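Local coordinates for protein dTDP-glucose 4,6-dehydratase (Klebsiella pneumoniae, PDB 5U4Q) that binds NAD in a Rossmann-type fold and probably dehydrates or epimerises nucleotide-linked sugars, at residues A11-Q21 / K45-Y54. Numbering follows the deposited sequence. Where two conformers were deposited one is given.
Sequences AAGFIGFHIAQ and KQARLDRLAY. With NAD (nicotinamide-adenine-dinucleotide), chain C.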
loop_
_atom_site.group_PDB
_atom_site.type_symbol
_atom_site.label_atom_id
_atom_site.label_comp_id
_atom_site.label_asym_id
_atom_site.label_seq_id
_atom_site.Cartn_x
_atom_site.Cartn_y
_atom_site.Cartn_z
ATOM N N ALA A 11 -10.114 11.670 -16.149
ATOM C CA ALA A 11 -11.260 12.363 -16.738
ATOM C C ALA A 11 -11.739 11.842 -18.077
ATOM O O ALA A 11 -12.885 12.115 -18.443
ATOM C CB ALA A 11 -10.930 13.851 -16.869
ATOM N N ALA A 12 -10.900 11.093 -18.794
ATOM C CA ALA A 12 -11.332 10.464 -20.061
ATOM C C ALA A 12 -11.886 9.068 -19.828
ATOM O O ALA A 12 -12.361 8.430 -20.787
ATOM C CB ALA A 12 -10.198 10.399 -21.062
ATOM N N GLY A 13 -11.815 8.610 -18.579
ATOM C CA GLY A 13 -12.350 7.312 -18.194
ATOM C C GLY A 13 -13.806 7.393 -17.841
ATOM O O GLY A 13 -14.402 8.432 -17.854
ATOM N N PHE A 14 -14.388 6.240 -17.515
ATOM C CA PHE A 14 -15.808 6.129 -17.233
ATOM C C PHE A 14 -16.315 7.027 -16.127
ATOM O O PHE A 14 -17.111 7.929 -16.351
ATOM C CB PHE A 14 -16.121 4.648 -16.935
ATOM C CG PHE A 14 -17.539 4.349 -16.492
ATOM C CD1 PHE A 14 -18.632 5.050 -16.945
ATOM C CD2 PHE A 14 -17.767 3.226 -15.686
ATOM C CE1 PHE A 14 -19.924 4.697 -16.557
ATOM C CE2 PHE A 14 -19.043 2.870 -15.299
ATOM C CZ PHE A 14 -20.118 3.604 -15.728
ATOM N N ILE A 15 -15.857 6.777 -14.910
ATOM C CA ILE A 15 -16.372 7.525 -13.781
ATOM C C ILE A 15 -15.913 8.993 -13.860
ATOM O O ILE A 15 -16.716 9.888 -13.662
ATOM C CB ILE A 15 -16.000 6.851 -12.440
ATOM C CG1 ILE A 15 -16.566 5.428 -12.424
ATOM C CG2 ILE A 15 -16.537 7.654 -11.270
ATOM C CD1 ILE A 15 -16.223 4.658 -11.183
ATOM N N GLY A 16 -14.630 9.220 -14.153
ATOM C CA GLY A 16 -14.100 10.596 -14.235
ATOM C C GLY A 16 -14.811 11.463 -15.234
ATOM O O GLY A 16 -15.072 12.648 -14.963
ATOM N N PHE A 17 -15.157 10.895 -16.388
ATOM C CA PHE A 17 -15.910 11.659 -17.385
ATOM C C PHE A 17 -17.221 12.158 -16.765
ATOM O O PHE A 17 -17.572 13.342 -16.835
ATOM C CB PHE A 17 -16.219 10.810 -18.623
ATOM C CG PHE A 17 -17.381 11.314 -19.404
ATOM C CD1 PHE A 17 -17.303 12.515 -20.109
ATOM C CD2 PHE A 17 -18.576 10.618 -19.428
ATOM C CE1 PHE A 17 -18.388 12.993 -20.804
ATOM C CE2 PHE A 17 -19.658 11.092 -20.137
ATOM C CZ PHE A 17 -19.566 12.288 -20.821
ATOM N N HIS A 18 -17.985 11.246 -16.165
ATOM C CA HIS A 18 -19.244 11.628 -15.579
ATOM C C HIS A 18 -19.145 12.643 -14.452
ATOM O O HIS A 18 -19.993 13.546 -14.356
ATOM C CB HIS A 18 -20.024 10.385 -15.104
ATOM C CG HIS A 18 -20.609 9.573 -16.207
ATOM N ND1 HIS A 18 -21.883 9.776 -16.700
ATOM C CD2 HIS A 18 -20.101 8.520 -16.889
ATOM C CE1 HIS A 18 -22.129 8.868 -17.632
ATOM N NE2 HIS A 18 -21.067 8.105 -17.775
ATOM N N ILE A 19 -18.107 12.527 -13.628
ATOM C CA ILE A 19 -17.913 13.474 -12.542
ATOM C C ILE A 19 -17.561 14.841 -13.141
ATOM O O ILE A 19 -18.153 15.846 -12.768
ATOM C CB ILE A 19 -16.820 13.011 -11.549
ATOM C CG1 ILE A 19 -17.228 11.692 -10.866
ATOM C CG2 ILE A 19 -16.534 14.097 -10.508
ATOM C CD1 ILE A 19 -18.495 11.747 -10.111
ATOM N N ALA A 20 -16.631 14.859 -14.095
ATOM C CA ALA A 20 -16.262 16.151 -14.721
ATOM C C ALA A 20 -17.479 16.803 -15.382
ATOM O O ALA A 20 -17.714 18.005 -15.242
ATOM C CB ALA A 20 -15.187 15.930 -15.739
ATOM N N GLN A 21 -18.270 16.013 -16.112
ATOM C CA GLN A 21 -19.443 16.556 -16.796
ATOM C C GLN A 21 -20.437 17.193 -15.790
ATOM O O GLN A 21 -20.970 18.285 -16.018
ATOM C CB GLN A 21 -20.125 15.439 -17.599
ATOM C CG GLN A 21 -21.362 15.867 -18.360
ATOM C CD GLN A 21 -21.959 14.699 -19.104
ATOM O OE1 GLN A 21 -22.396 13.682 -18.488
ATOM N NE2 GLN A 21 -21.972 14.802 -20.410
ATOM N N LYS A 45 -12.272 6.670 -24.970
ATOM C CA LYS A 45 -11.768 7.736 -24.087
ATOM C C LYS A 45 -11.822 9.100 -24.786
ATOM O O LYS A 45 -12.241 10.083 -24.186
ATOM C CB LYS A 45 -10.361 7.410 -23.596
ATOM C CG LYS A 45 -10.315 6.175 -22.698
ATOM C CD LYS A 45 -8.898 5.856 -22.248
ATOM C CE LYS A 45 -8.925 4.614 -21.371
ATOM N NZ LYS A 45 -7.600 4.242 -20.822
ATOM N N GLN A 46 -11.410 9.156 -26.054
ATOM C CA GLN A 46 -11.468 10.440 -26.755
ATOM C C GLN A 46 -12.911 10.886 -26.961
ATOM O O GLN A 46 -13.202 12.075 -26.910
ATOM C CB GLN A 46 -10.746 10.405 -28.091
ATOM C CG GLN A 46 -10.659 11.786 -28.731
ATOM C CD GLN A 46 -9.837 12.772 -27.912
ATOM O OE1 GLN A 46 -10.327 13.829 -27.524
ATOM N NE2 GLN A 46 -8.590 12.411 -27.619
ATOM N N ALA A 47 -13.825 9.939 -27.174
ATOM C CA ALA A 47 -15.235 10.296 -27.325
ATOM C C ALA A 47 -15.766 10.916 -26.030
ATOM O O ALA A 47 -16.559 11.849 -26.060
ATOM C CB ALA A 47 -16.090 9.095 -27.755
ATOM N N ARG A 48 -15.351 10.384 -24.876
ATOM C CA ARG A 48 -15.785 10.992 -23.632
ATOM C C ARG A 48 -15.225 12.402 -23.507
ATOM O O ARG A 48 -15.940 13.324 -23.153
ATOM C CB ARG A 48 -15.332 10.163 -22.446
ATOM C CG ARG A 48 -15.945 8.774 -22.390
ATOM C CD ARG A 48 -15.746 8.177 -20.997
ATOM N NE ARG A 48 -15.968 6.723 -20.901
ATOM C CZ ARG A 48 -15.026 5.787 -21.005
ATOM N NH1 ARG A 48 -13.753 6.087 -21.207
ATOM N NH2 ARG A 48 -15.347 4.503 -20.865
ATOM N N LEU A 49 -13.942 12.534 -23.810
ATOM C CA LEU A 49 -13.255 13.811 -23.717
ATOM C C LEU A 49 -13.902 14.868 -24.635
ATOM O O LEU A 49 -13.960 16.047 -24.275
ATOM C CB LEU A 49 -11.782 13.586 -24.024
ATOM C CG LEU A 49 -10.817 14.754 -23.895
ATOM C CD1 LEU A 49 -10.813 15.337 -22.492
ATOM C CD2 LEU A 49 -9.422 14.288 -24.285
ATOM N N ASP A 50 -14.422 14.432 -25.785
ATOM C CA ASP A 50 -15.128 15.337 -26.726
ATOM C C ASP A 50 -16.399 15.919 -26.114
ATOM O O ASP A 50 -16.774 17.058 -26.411
ATOM C CB ASP A 50 -15.476 14.611 -28.016
ATOM C CG ASP A 50 -14.275 14.399 -28.909
ATOM O OD1 ASP A 50 -13.188 14.941 -28.631
ATOM O OD2 ASP A 50 -14.430 13.676 -29.902
ATOM N N ARG A 51 -17.040 15.150 -25.235
ATOM C CA ARG A 51 -18.272 15.590 -24.568
ATOM C C ARG A 51 -18.047 16.465 -23.347
ATOM O O ARG A 51 -18.997 16.869 -22.682
ATOM C CB ARG A 51 -19.107 14.383 -24.199
ATOM C CG ARG A 51 -19.487 13.614 -25.428
ATOM C CD ARG A 51 -20.256 12.383 -25.068
ATOM N NE ARG A 51 -21.584 12.697 -24.565
ATOM C CZ ARG A 51 -22.648 12.832 -25.348
ATOM N NH1 ARG A 51 -22.532 12.688 -26.664
ATOM N NH2 ARG A 51 -23.823 13.109 -24.817
ATOM N N LEU A 52 -16.785 16.727 -23.047
ATOM C CA LEU A 52 -16.407 17.662 -21.985
ATOM C C LEU A 52 -15.965 19.011 -22.545
ATOM O O LEU A 52 -15.369 19.808 -21.811
ATOM C CB LEU A 52 -15.294 17.104 -21.110
ATOM C CG LEU A 52 -15.650 15.810 -20.351
ATOM C CD1 LEU A 52 -14.431 15.302 -19.638
ATOM C CD2 LEU A 52 -16.769 16.077 -19.364
ATOM N N ALA A 53 -16.273 19.280 -23.814
ATOM C CA ALA A 53 -15.917 20.574 -24.423
ATOM C C ALA A 53 -16.838 21.666 -23.860
ATOM O O ALA A 53 -17.958 21.848 -24.317
ATOM C CB ALA A 53 -16.024 20.517 -25.951
ATOM N N TYR A 54 -16.359 22.329 -22.822
ATOM C CA TYR A 54 -17.038 23.423 -22.183
ATOM C C TYR A 54 -15.983 24.496 -21.953
ATOM O O TYR A 54 -14.817 24.186 -21.732
ATOM C CB TYR A 54 -17.569 23.013 -20.801
ATOM C CG TYR A 54 -18.776 22.089 -20.785
ATOM C CD1 TYR A 54 -18.656 20.740 -21.103
ATOM C CD2 TYR A 54 -20.026 22.545 -20.384
ATOM C CE1 TYR A 54 -19.753 19.891 -21.058
ATOM C CE2 TYR A 54 -21.117 21.705 -20.328
ATOM C CZ TYR A 54 -20.980 20.379 -20.668
ATOM O OH TYR A 54 -22.071 19.543 -20.626
HETATM P PA NAD C . -11.419 3.738 -16.393
HETATM O O1A NAD C . -12.532 3.920 -17.351
HETATM O O2A NAD C . -10.257 2.822 -16.720
HETATM O O5B NAD C . -10.865 5.210 -16.016
HETATM C C5B NAD C . -9.607 5.467 -15.404
HETATM C C4B NAD C . -8.854 6.455 -16.279
HETATM O O4B NAD C . -7.578 6.618 -15.632
HETATM C C3B NAD C . -8.606 5.955 -17.695
HETATM O O3B NAD C . -9.193 6.768 -18.723
HETATM C C2B NAD C . -7.080 5.889 -17.767
HETATM O O2B NAD C . -6.555 6.270 -19.054
HETATM C C1B NAD C . -6.602 6.787 -16.628
HETATM N N9A NAD C . -5.274 6.420 -16.108
HETATM C C8A NAD C . -4.861 5.192 -15.718
HETATM N N7A NAD C . -3.585 5.232 -15.329
HETATM C C5A NAD C . -3.172 6.504 -15.448
HETATM C C6A NAD C . -1.895 7.215 -15.235
HETATM N N6A NAD C . -0.812 6.596 -14.784
HETATM N N1A NAD C . -1.892 8.521 -15.505
HETATM C C2A NAD C . -2.959 9.186 -15.971
HETATM N N3A NAD C . -4.147 8.598 -16.217
HETATM C C4A NAD C . -4.279 7.268 -15.967
HETATM O O3 NAD C . -11.944 3.188 -14.971
HETATM P PN NAD C . -13.132 3.746 -14.038
HETATM O O1N NAD C . -13.649 5.050 -14.482
HETATM O O2N NAD C . -14.033 2.529 -13.829
HETATM O O5D NAD C . -12.302 3.918 -12.688
HETATM C C5D NAD C . -12.183 5.126 -11.941
HETATM C C4D NAD C . -11.644 4.735 -10.575
HETATM O O4D NAD C . -12.662 4.020 -9.838
HETATM C C3D NAD C . -10.406 3.848 -10.524
HETATM O O3D NAD C . -9.574 4.318 -9.461
HETATM C C2D NAD C . -10.924 2.480 -10.148
HETATM O O2D NAD C . -9.972 1.689 -9.406
HETATM C C1D NAD C . -12.138 2.810 -9.304
HETATM N N1N NAD C . -13.174 1.761 -9.366
HETATM C C2N NAD C . -14.049 1.649 -10.392
HETATM C C3N NAD C . -15.025 0.638 -10.416
HETATM C C7N NAD C . -16.048 0.445 -11.543
HETATM O O7N NAD C . -16.973 -0.368 -11.394
HETATM N N7N NAD C . -15.976 1.087 -12.721
HETATM C C4N NAD C . -15.061 -0.273 -9.384
HETATM C C5N NAD C . -14.150 -0.155 -8.344
HETATM C C6N NAD C . -13.194 0.855 -8.357
HETATM O O HOH W 1 -21.488 16.993 -21.939
HETATM O O HOH W 2 -23.091 13.191 -22.245
#
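Arg48 reaches from helix 42-50 to the loop 11-13, part of the glycine-rich dinucleotide-binding motif, where its NH1 gives a hydrogen bond of 2.8 Å to Ala12 O, on a lone pair. One face of the guanidinium lies against the backbone: Phe14 N sits 3.6 Å above its centre, with Gly13 C nearer the rim. Trp188 O and Gly189 O take up NE and NH2, fixing its rotation.

Apolar packing continues along helix 14-25 and into the turn after helix 42-50. With CG anti to the backbone N (chi1 158°), the Phe17 ring swings out to lay one face over Arg48 CA, while Leu52 CD2 meets Phe17 CD1 obliquely at 3.7 Å. Leu52 also wedges its methyls against Ala20 CB, with CD1 close to Ala11 O. Farther out, water carries the contact: Gln21 NE2 donates to two molecules, one bound to Arg51 O and Tyr54 OH, the other to Arg51 NH2.

Three bonds reach the cofactor. Phe14 N donates almost straight (174°) to NAD O1A, 3.0 Å away, and Ile15 N meets NAD O1N at 2.8 Å, as in Rossmann dinucleotide folds. The extended Lys45 chain passes Ala12 to bring NZ within 2.9 Å of NAD O2B, and Asn37 O takes the same ammonium. The N-terminal end of helix 14-25 would probably stabilise the diphosphate charge, while Lys45 holds the adenosine ribose through its hydroxyl.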